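Local coordinates for protein NADPH-quinone reductase (Pediococcus pentosaceus ATCC 25745, PDB 3HA2) that probably reduces quinones with electrons from NAD(P)H by way of FMN, this chain being its flavodoxin-like part, at residues Ala38-Val42 with Glu43-Ser47; Gln72-Asp75 with Thr76-Thr80; Tyr88-Glu91 with Gly92-Leu95; Ile118-Leu121 with Met122-Phe125. All coordinates share one frame; numbering follows the deposited sequence.

Interaction 1: Ala38-Val42 with Glu43-Ser47; sequences ADFNV and EQEQS
Glu45 OE2 has two partners: a water donates to it at 2.6 Å, and His34 NE2 makes a second hydrogen bond. The same water accepts from the backbone N of Asn41 at 2.9 Å and so ties the carboxylate to the loop. The acid reaches back because CG stands beside the backbone N (chi1 -61°) and the chain bends at chi2 (-65°), which lays CG 4.0 Å from Phe40 CD1 and OE2 3.8 Å from Phe40 CB. Ring and carboxylate planes stand 75° apart, the two side chains crossing almost perpendicularly.

The loop here follows strand 31-35 and enters helix 42-50 with Asn41 at the N-cap, part of the beta-alpha-beta crossover that leads on to strand 54-60 in the flavodoxin-like sheet. Its first helical bonds are nearly straight: Glu45 N gives to Asn41 O at 3.0 Å and Gln46 N to Val42 O at 2.8 Å. Along this turn Val42 and Gln46 run side by side, with Gln46 NE2 3.5 Å from Val42 CG1 and its extended chain carrying NE2 on to donate to Val77 O. With an alanine in place of Gln46, the Val77 carbonyl would probably lose this donor and Val42 CG1 the flank of its neighbour. Glu45 OE1, for its part, accepts from Trp73 NE1, while Phe40 meets the same indole edge-to-face.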
# COMPACT_ATOMS: atom_id res chain seq x y z
N ALA A 38 1.03 8.11 -15.85
CA ALA A 38 0.47 6.77 -15.96
C ALA A 38 1.33 5.89 -16.86
O ALA A 38 1.42 4.68 -16.63
CB ALA A 38 -0.97 6.83 -16.46
N ASP A 39 2.00 6.49 -17.83
CA ASP A 39 2.84 5.73 -18.76
C ASP A 39 4.34 5.93 -18.51
O ASP A 39 5.12 6.07 -19.45
CB ASP A 39 2.44 6.04 -20.20
CG ASP A 39 2.64 7.51 -20.57
OD1 ASP A 39 2.64 8.38 -19.67
OD2 ASP A 39 2.81 7.79 -21.77
N PHE A 40 4.75 5.94 -17.24
CA PHE A 40 6.18 6.09 -16.91
C PHE A 40 7.03 4.99 -17.54
O PHE A 40 6.55 3.88 -17.83
CB PHE A 40 6.42 6.14 -15.39
CG PHE A 40 6.04 4.88 -14.66
CD1 PHE A 40 6.95 3.82 -14.53
CD2 PHE A 40 4.79 4.75 -14.07
CE1 PHE A 40 6.61 2.66 -13.86
CE2 PHE A 40 4.44 3.58 -13.37
CZ PHE A 40 5.36 2.54 -13.27
N ASN A 41 8.30 5.32 -17.74
CA ASN A 41 9.25 4.40 -18.38
C ASN A 41 10.24 3.95 -17.33
O ASN A 41 10.87 4.79 -16.68
CB ASN A 41 9.98 5.13 -19.49
CG ASN A 41 10.95 4.24 -20.21
OD1 ASN A 41 10.59 3.59 -21.20
ND2 ASN A 41 12.19 4.22 -19.75
N VAL A 42 10.40 2.64 -17.15
CA VAL A 42 11.22 2.11 -16.04
C VAL A 42 12.66 2.61 -16.11
O VAL A 42 13.20 3.08 -15.10
CB VAL A 42 11.17 0.56 -15.96
CG1 VAL A 42 12.22 0.01 -14.97
CG2 VAL A 42 9.77 0.11 -15.53
N GLU A 43 13.27 2.50 -17.30
CA GLU A 43 14.66 2.94 -17.51
C GLU A 43 14.88 4.42 -17.16
O GLU A 43 15.85 4.75 -16.48
CB GLU A 43 15.12 2.62 -18.94
CG GLU A 43 16.59 2.94 -19.22
CD GLU A 43 17.02 2.58 -20.63
OE1 GLU A 43 16.15 2.25 -21.48
OE2 GLU A 43 18.25 2.63 -20.91
N GLN A 44 13.98 5.30 -17.60
CA GLN A 44 14.07 6.73 -17.26
C GLN A 44 13.90 6.97 -15.76
O GLN A 44 14.64 7.77 -15.19
CB GLN A 44 13.09 7.59 -18.07
CG GLN A 44 12.80 9.01 -17.48
CD GLN A 44 13.97 10.03 -17.50
OE1 GLN A 44 15.12 9.72 -17.15
NE2 GLN A 44 13.64 11.28 -17.87
N GLU A 45 12.95 6.27 -15.13
CA GLU A 45 12.75 6.38 -13.69
C GLU A 45 13.98 5.88 -12.92
O GLU A 45 14.43 6.52 -11.95
CB GLU A 45 11.49 5.61 -13.25
CG GLU A 45 10.18 6.12 -13.88
CD GLU A 45 9.81 7.55 -13.48
OE1 GLU A 45 9.99 7.90 -12.29
OE2 GLU A 45 9.34 8.33 -14.35
N GLN A 46 14.54 4.74 -13.35
CA GLN A 46 15.76 4.22 -12.72
C GLN A 46 16.91 5.20 -12.89
O GLN A 46 17.69 5.41 -11.95
CB GLN A 46 16.12 2.84 -13.27
CG GLN A 46 15.24 1.76 -12.66
CD GLN A 46 15.53 0.38 -13.23
OE1 GLN A 46 16.37 0.23 -14.11
NE2 GLN A 46 14.81 -0.63 -12.75
N SER A 47 17.01 5.80 -14.07
CA SER A 47 18.04 6.80 -14.33
C SER A 47 17.94 7.96 -13.36
O SER A 47 18.96 8.40 -12.82
CB SER A 47 17.95 7.32 -15.75
OG SER A 47 19.04 8.20 -15.98
O HOH W 1 9.25 7.95 -16.96

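Interaction 2: Gln72-Asp75 with Thr76-Thr80; sequences QWMD and TVMTT. With SO4 (sulfate ion), chain D.
The last turn of helix 68-77 and the inverse gamma turn centred on Met78 bring Gln72-Asp75 against Thr76-Thr80. Thr76 illustrates how a helical hydroxyl can fold back on its own backbone: with OG1 beside the backbone N (chi1 -51°), it donates to Gln72 O at 3.0 Å, supplementing a weak bond from Thr76 N. One residue on, Val77 N gives to Trp73 O at 2.8 Å. Met78 N still reaches Met74 O at 3.2 Å, but from above the carbonyl plane, as the helix ends.

Trp73 carries the apolar side. Val77 CG2 sits over one face of its five-membered ring, a CH-pi contact 3.9 Å from the centroid and 22° off the normal, while Met78 CE touches CH2 of the benzo ring at 3.6 Å. Replacing Trp73 by a leucine would probably leave Glu45 OE1 without its indole N-H donor and uncover Val77 CG2.

Past the turn, Thr79 caps helix 80-83 through OG1 to Phe82 N. A sulfate, probably from the crystallisation liquor, is held at this helix start by Thr80 N, 2.8 Å from O3, and by Lys81 N. Asp75 OD1 pairs with Lys71 of the same helix. Its OD2 accepts from Ala68 N of the second subunit, while Val77 packs on helix 42-50 and Met74 and Met78 on Phe128 of helix 123-131.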
# COMPACT_ATOMS: atom_id res chain seq x y z
N GLN A 72 2.27 1.05 -8.29
CA GLN A 72 2.70 0.49 -9.58
C GLN A 72 4.16 0.83 -9.88
O GLN A 72 4.91 -0.01 -10.37
CB GLN A 72 1.80 0.94 -10.73
CG GLN A 72 2.06 0.18 -12.05
CD GLN A 72 1.72 -1.30 -11.93
OE1 GLN A 72 2.56 -2.13 -11.59
NE2 GLN A 72 0.45 -1.63 -12.15
N TRP A 73 4.56 2.07 -9.59
CA TRP A 73 5.95 2.51 -9.80
C TRP A 73 6.89 1.71 -8.91
O TRP A 73 7.94 1.25 -9.36
CB TRP A 73 6.01 4.01 -9.50
CG TRP A 73 7.32 4.73 -9.66
CD1 TRP A 73 7.80 5.35 -10.77
CD2 TRP A 73 8.24 5.01 -8.61
NE1 TRP A 73 9.01 5.97 -10.49
CE2 TRP A 73 9.30 5.75 -9.17
CE3 TRP A 73 8.31 4.64 -7.26
CZ2 TRP A 73 10.40 6.18 -8.42
CZ3 TRP A 73 9.40 5.09 -6.49
CH2 TRP A 73 10.44 5.85 -7.09
N MSE A 74 6.49 1.50 -7.65
CA MSE A 74 7.28 0.69 -6.73
C MSE A 74 7.44 -0.73 -7.28
O MSE A 74 8.54 -1.26 -7.31
CB MSE A 74 6.63 0.64 -5.34
CG MSE A 74 6.56 1.98 -4.63
SE MSE A 74 8.32 2.46 -3.93
CE MSE A 74 8.61 0.95 -2.73
N ASP A 75 6.33 -1.32 -7.73
CA ASP A 75 6.29 -2.72 -8.20
C ASP A 75 7.14 -2.94 -9.46
O ASP A 75 7.67 -4.04 -9.67
CB ASP A 75 4.84 -3.15 -8.50
CG ASP A 75 3.95 -3.28 -7.24
OD1 ASP A 75 4.47 -3.22 -6.11
OD2 ASP A 75 2.72 -3.46 -7.40
N THR A 76 7.25 -1.92 -10.30
CA THR A 76 7.81 -2.07 -11.64
C THR A 76 9.22 -1.47 -11.77
O THR A 76 10.09 -2.04 -12.42
CB THR A 76 6.85 -1.47 -12.70
OG1 THR A 76 5.52 -2.00 -12.51
CG2 THR A 76 7.28 -1.83 -14.08
N VAL A 77 9.43 -0.31 -11.14
CA VAL A 77 10.73 0.37 -11.20
C VAL A 77 11.70 -0.29 -10.22
O VAL A 77 12.89 -0.44 -10.51
CB VAL A 77 10.59 1.90 -10.90
CG1 VAL A 77 11.97 2.58 -10.70
CG2 VAL A 77 9.83 2.60 -12.00
N MSE A 78 11.19 -0.66 -9.04
CA MSE A 78 12.03 -1.22 -7.99
C MSE A 78 12.08 -2.74 -8.16
O MSE A 78 11.44 -3.49 -7.42
CB MSE A 78 11.53 -0.84 -6.59
CG MSE A 78 11.44 0.65 -6.35
SE MSE A 78 13.13 1.57 -6.70
CE MSE A 78 12.62 3.27 -5.84
N THR A 79 12.85 -3.18 -9.15
CA THR A 79 12.99 -4.61 -9.37
C THR A 79 13.99 -5.21 -8.38
O THR A 79 14.77 -4.50 -7.76
CB THR A 79 13.46 -4.92 -10.81
OG1 THR A 79 14.72 -4.27 -11.04
CG2 THR A 79 12.43 -4.43 -11.82
N THR A 80 13.95 -6.53 -8.23
CA THR A 80 14.96 -7.25 -7.46
C THR A 80 16.36 -6.92 -7.98
O THR A 80 17.25 -6.62 -7.18
CB THR A 80 14.71 -8.77 -7.56
OG1 THR A 80 13.41 -9.03 -7.03
CG2 THR A 80 15.73 -9.54 -6.77
S SO4 D . 13.01 -8.68 -11.10
O1 SO4 D . 12.81 -10.13 -10.99
O2 SO4 D . 12.36 -8.21 -12.33
O3 SO4 D . 12.34 -8.01 -9.97
O4 SO4 D . 14.45 -8.37 -11.13

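Interaction 3: Tyr88-Glu91 with Gly92-Leu95; sequences YALE and GKEL
Leu90 O accepts from Lys93 N at 3.0 Å, the bond that closes a type II beta turn; its N-H...O angle of 159° is fairly straight. A type I turn from Tyr88 to Glu91 comes directly before it, closed by Glu91 N to Tyr88 O at 3.1 Å. The two turns overlap at Leu90 and Glu91 and reverse the chain twice within six residues.

Steric demands fix the third position of the second turn. Gly92 has a positive phi (88°), and a beta carbon on this backbone would be jammed against Glu91 O, which accounts for glycine at this point.

Van der Waals contact comes from the methylene chain of Lys93, mostly against carbonyl oxygens. Its CB lies 3.3 Å and its CG 3.4 Å from Leu90 O, and CE passes 3.4 Å from Ala89 O. Between them CD makes an apolar contact with Leu90 CD2 at 4.1 Å, where the two side chains cross nearly at a right angle. A bend at the last torsion (chi4 -70°) directs the ammonium away from the turn.

Polar partners of that ammonium lie where helix 42-50 ends: Lys93 NZ donates to Asn52 O, with weak bonds to Leu49 O and Leu50 O. The double turn thus delivers the chain from helix 80-83 into strand 94-101, between strands 54-60 and 135-143, while Leu90 packs inward on Phe128 of helix 123-131.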
# COMPACT_ATOMS: atom_id res chain seq x y z
N TYR A 88 21.87 -3.31 -5.50
CA TYR A 88 21.43 -2.42 -4.40
C TYR A 88 21.65 -0.97 -4.80
O TYR A 88 22.41 -0.25 -4.15
CB TYR A 88 22.16 -2.75 -3.09
CG TYR A 88 21.58 -3.95 -2.38
CD1 TYR A 88 20.56 -3.80 -1.44
CD2 TYR A 88 22.01 -5.23 -2.69
CE1 TYR A 88 20.01 -4.90 -0.80
CE2 TYR A 88 21.47 -6.34 -2.06
CZ TYR A 88 20.47 -6.16 -1.12
OH TYR A 88 19.93 -7.26 -0.49
N ALA A 89 20.98 -0.56 -5.87
CA ALA A 89 21.21 0.72 -6.52
C ALA A 89 20.98 1.90 -5.58
O ALA A 89 21.61 2.96 -5.73
CB ALA A 89 20.34 0.85 -7.76
N LEU A 90 20.10 1.70 -4.61
CA LEU A 90 19.66 2.77 -3.71
C LEU A 90 20.47 2.88 -2.43
O LEU A 90 20.21 3.77 -1.62
CB LEU A 90 18.17 2.60 -3.37
CG LEU A 90 17.27 2.39 -4.60
CD1 LEU A 90 15.88 1.99 -4.15
CD2 LEU A 90 17.21 3.64 -5.47
N GLU A 91 21.48 2.02 -2.26
CA GLU A 91 22.22 1.97 -0.99
C GLU A 91 22.81 3.32 -0.63
O GLU A 91 23.52 3.91 -1.44
CB GLU A 91 23.34 0.92 -1.05
CG GLU A 91 24.10 0.79 0.27
CD GLU A 91 25.13 -0.32 0.26
OE1 GLU A 91 25.37 -0.92 -0.82
OE2 GLU A 91 25.69 -0.60 1.34
N GLY A 92 22.53 3.80 0.58
CA GLY A 92 23.08 5.08 1.04
C GLY A 92 22.25 6.31 0.69
O GLY A 92 22.54 7.41 1.20
N LYS A 93 21.26 6.16 -0.18
CA LYS A 93 20.35 7.27 -0.50
C LYS A 93 19.35 7.43 0.65
O LYS A 93 19.15 6.49 1.44
CB LYS A 93 19.62 7.03 -1.84
CG LYS A 93 20.56 6.88 -3.04
CD LYS A 93 19.79 6.57 -4.34
CE LYS A 93 20.74 6.21 -5.47
NZ LYS A 93 21.53 7.42 -5.91
N GLU A 94 18.77 8.62 0.76
CA GLU A 94 17.78 8.90 1.79
C GLU A 94 16.41 8.77 1.16
O GLU A 94 16.23 9.16 0.01
CB GLU A 94 17.96 10.31 2.38
CG GLU A 94 19.20 10.45 3.25
CD GLU A 94 19.54 11.88 3.60
OE1 GLU A 94 19.20 12.79 2.83
OE2 GLU A 94 20.17 12.10 4.66
N LEU A 95 15.48 8.19 1.91
CA LEU A 95 14.09 8.07 1.46
C LEU A 95 13.25 8.96 2.37
O LEU A 95 13.29 8.79 3.58
CB LEU A 95 13.57 6.64 1.56
CG LEU A 95 12.12 6.46 1.08
CD1 LEU A 95 11.98 6.78 -0.45
CD2 LEU A 95 11.57 5.07 1.39

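Interaction 4: Ile118-Leu121 with Met122-Phe125; sequences ISEL and MRPF
Arg123 wraps back over the turn that precedes it. Its CB rests 3.4 Å from Glu120 O; the chain then bends at its second and third torsions (chi2 68°, chi3 83°), which brings the guanidinium over the backbone. One face of that group takes Ser119 O and Glu120 CA, both toward its rim. At the tip NH1 lies 3.7 Å from Ser119 O and forms a salt bridge with Glu126 OE1, whereas NH2 touches the methylene CG of Glu120 at 3.8 Å. The Glu120 carboxylate goes elsewhere, OE1 bonding to Thr117 OG1.

The helical path is interrupted here: helix 118-121 gives way at Met122, the N-cap of helix 123-131, on one side of the flavodoxin-like sheet. Met122 N donates to Ile118 O at 2.9 Å, but Arg123 N makes a weak bond to Glu120 O, and Pro124, with no N-H to offer, sets CD 3.5 Å from Leu121 O. The selenomethionine Met122 lies alongside Ile118, CG 3.9 Å from CG2, and its CE comes 4.0 Å from Leu121 CB. Both Ile118 and Met122 pack on Ile139 of strand 135-143, while Arg123 packs on Phe116 of the second subunit.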
# COMPACT_ATOMS: atom_id res chain seq x y z
N ILE A 118 0.70 8.00 11.74
CA ILE A 118 1.23 8.01 10.39
C ILE A 118 2.49 7.13 10.28
O ILE A 118 2.67 6.41 9.30
CB ILE A 118 1.54 9.47 9.97
CG1 ILE A 118 0.22 10.27 9.90
CG2 ILE A 118 2.32 9.50 8.62
CD1 ILE A 118 -0.74 9.75 8.82
N SER A 119 3.32 7.17 11.31
CA SER A 119 4.52 6.31 11.38
C SER A 119 4.16 4.84 11.17
O SER A 119 4.78 4.13 10.39
CB SER A 119 5.20 6.44 12.74
OG SER A 119 5.97 7.62 12.84
N GLU A 120 3.14 4.38 11.89
CA GLU A 120 2.71 2.98 11.75
C GLU A 120 2.15 2.66 10.37
O GLU A 120 2.39 1.59 9.82
CB GLU A 120 1.65 2.70 12.80
CG GLU A 120 2.21 2.73 14.23
CD GLU A 120 1.07 2.70 15.21
OE1 GLU A 120 0.64 3.79 15.67
OE2 GLU A 120 0.57 1.58 15.47
N LEU A 121 1.40 3.60 9.80
CA LEU A 121 0.80 3.39 8.48
C LEU A 121 1.82 3.40 7.35
O LEU A 121 1.62 2.73 6.33
CB LEU A 121 -0.30 4.43 8.20
CG LEU A 121 -1.48 4.33 9.17
CD1 LEU A 121 -2.38 5.56 9.03
CD2 LEU A 121 -2.26 3.04 8.95
N MSE A 122 2.92 4.12 7.54
CA MSE A 122 3.94 4.19 6.50
C MSE A 122 4.98 3.07 6.61
O MSE A 122 6.00 3.09 5.92
CB MSE A 122 4.65 5.57 6.54
CG MSE A 122 3.74 6.77 6.24
SE MSE A 122 2.99 6.75 4.43
CE MSE A 122 1.26 5.97 4.86
N ARG A 123 4.72 2.10 7.49
CA ARG A 123 5.68 1.01 7.73
C ARG A 123 6.15 0.29 6.45
O ARG A 123 7.32 -0.06 6.38
CB ARG A 123 5.13 -0.03 8.73
CG ARG A 123 6.27 -0.74 9.49
CD ARG A 123 6.99 0.24 10.41
NE ARG A 123 6.26 0.37 11.66
CZ ARG A 123 6.41 1.34 12.56
NH1 ARG A 123 7.28 2.34 12.40
NH2 ARG A 123 5.66 1.30 13.65
N PRO A 124 5.26 0.05 5.46
CA PRO A 124 5.83 -0.59 4.26
C PRO A 124 6.97 0.19 3.61
O PRO A 124 7.87 -0.43 3.04
CB PRO A 124 4.63 -0.70 3.30
CG PRO A 124 3.44 -0.64 4.17
CD PRO A 124 3.81 0.25 5.33
N PHE A 125 6.95 1.52 3.69
CA PHE A 125 8.06 2.32 3.10
C PHE A 125 9.31 2.23 3.95
O PHE A 125 10.43 2.22 3.44
CB PHE A 125 7.64 3.78 2.92
CG PHE A 125 6.63 3.97 1.82
CD1 PHE A 125 7.01 3.85 0.49
CD2 PHE A 125 5.30 4.23 2.12
CE1 PHE A 125 6.08 4.01 -0.52
CE2 PHE A 125 4.37 4.41 1.11
CZ PHE A 125 4.76 4.29 -0.20

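How the interactions relate
From the N terminus the four contacts follow in series, none nested in or crossing another. Interaction 1 turns the loop after strand 31-35 into helix 42-50. Interaction 2 ends helix 68-77 and starts helix 80-83; the two touch, Val42 CG2 packing on Thr76 CG2, so both helices lie together. Interaction 3 closes the loop into strand 94-101 and meets interaction 2 where Leu90 CD1 approaches Met78 SE. Interaction 4 joins helices 118-121 and 123-131 and meets interaction 3 where Leu95 CD2 nears Phe125 O. Interactions 1 and 4 have centres about 25 Å apart. Interactions 2 and 4 both touch the second subunit, linking helix ends to the dimer.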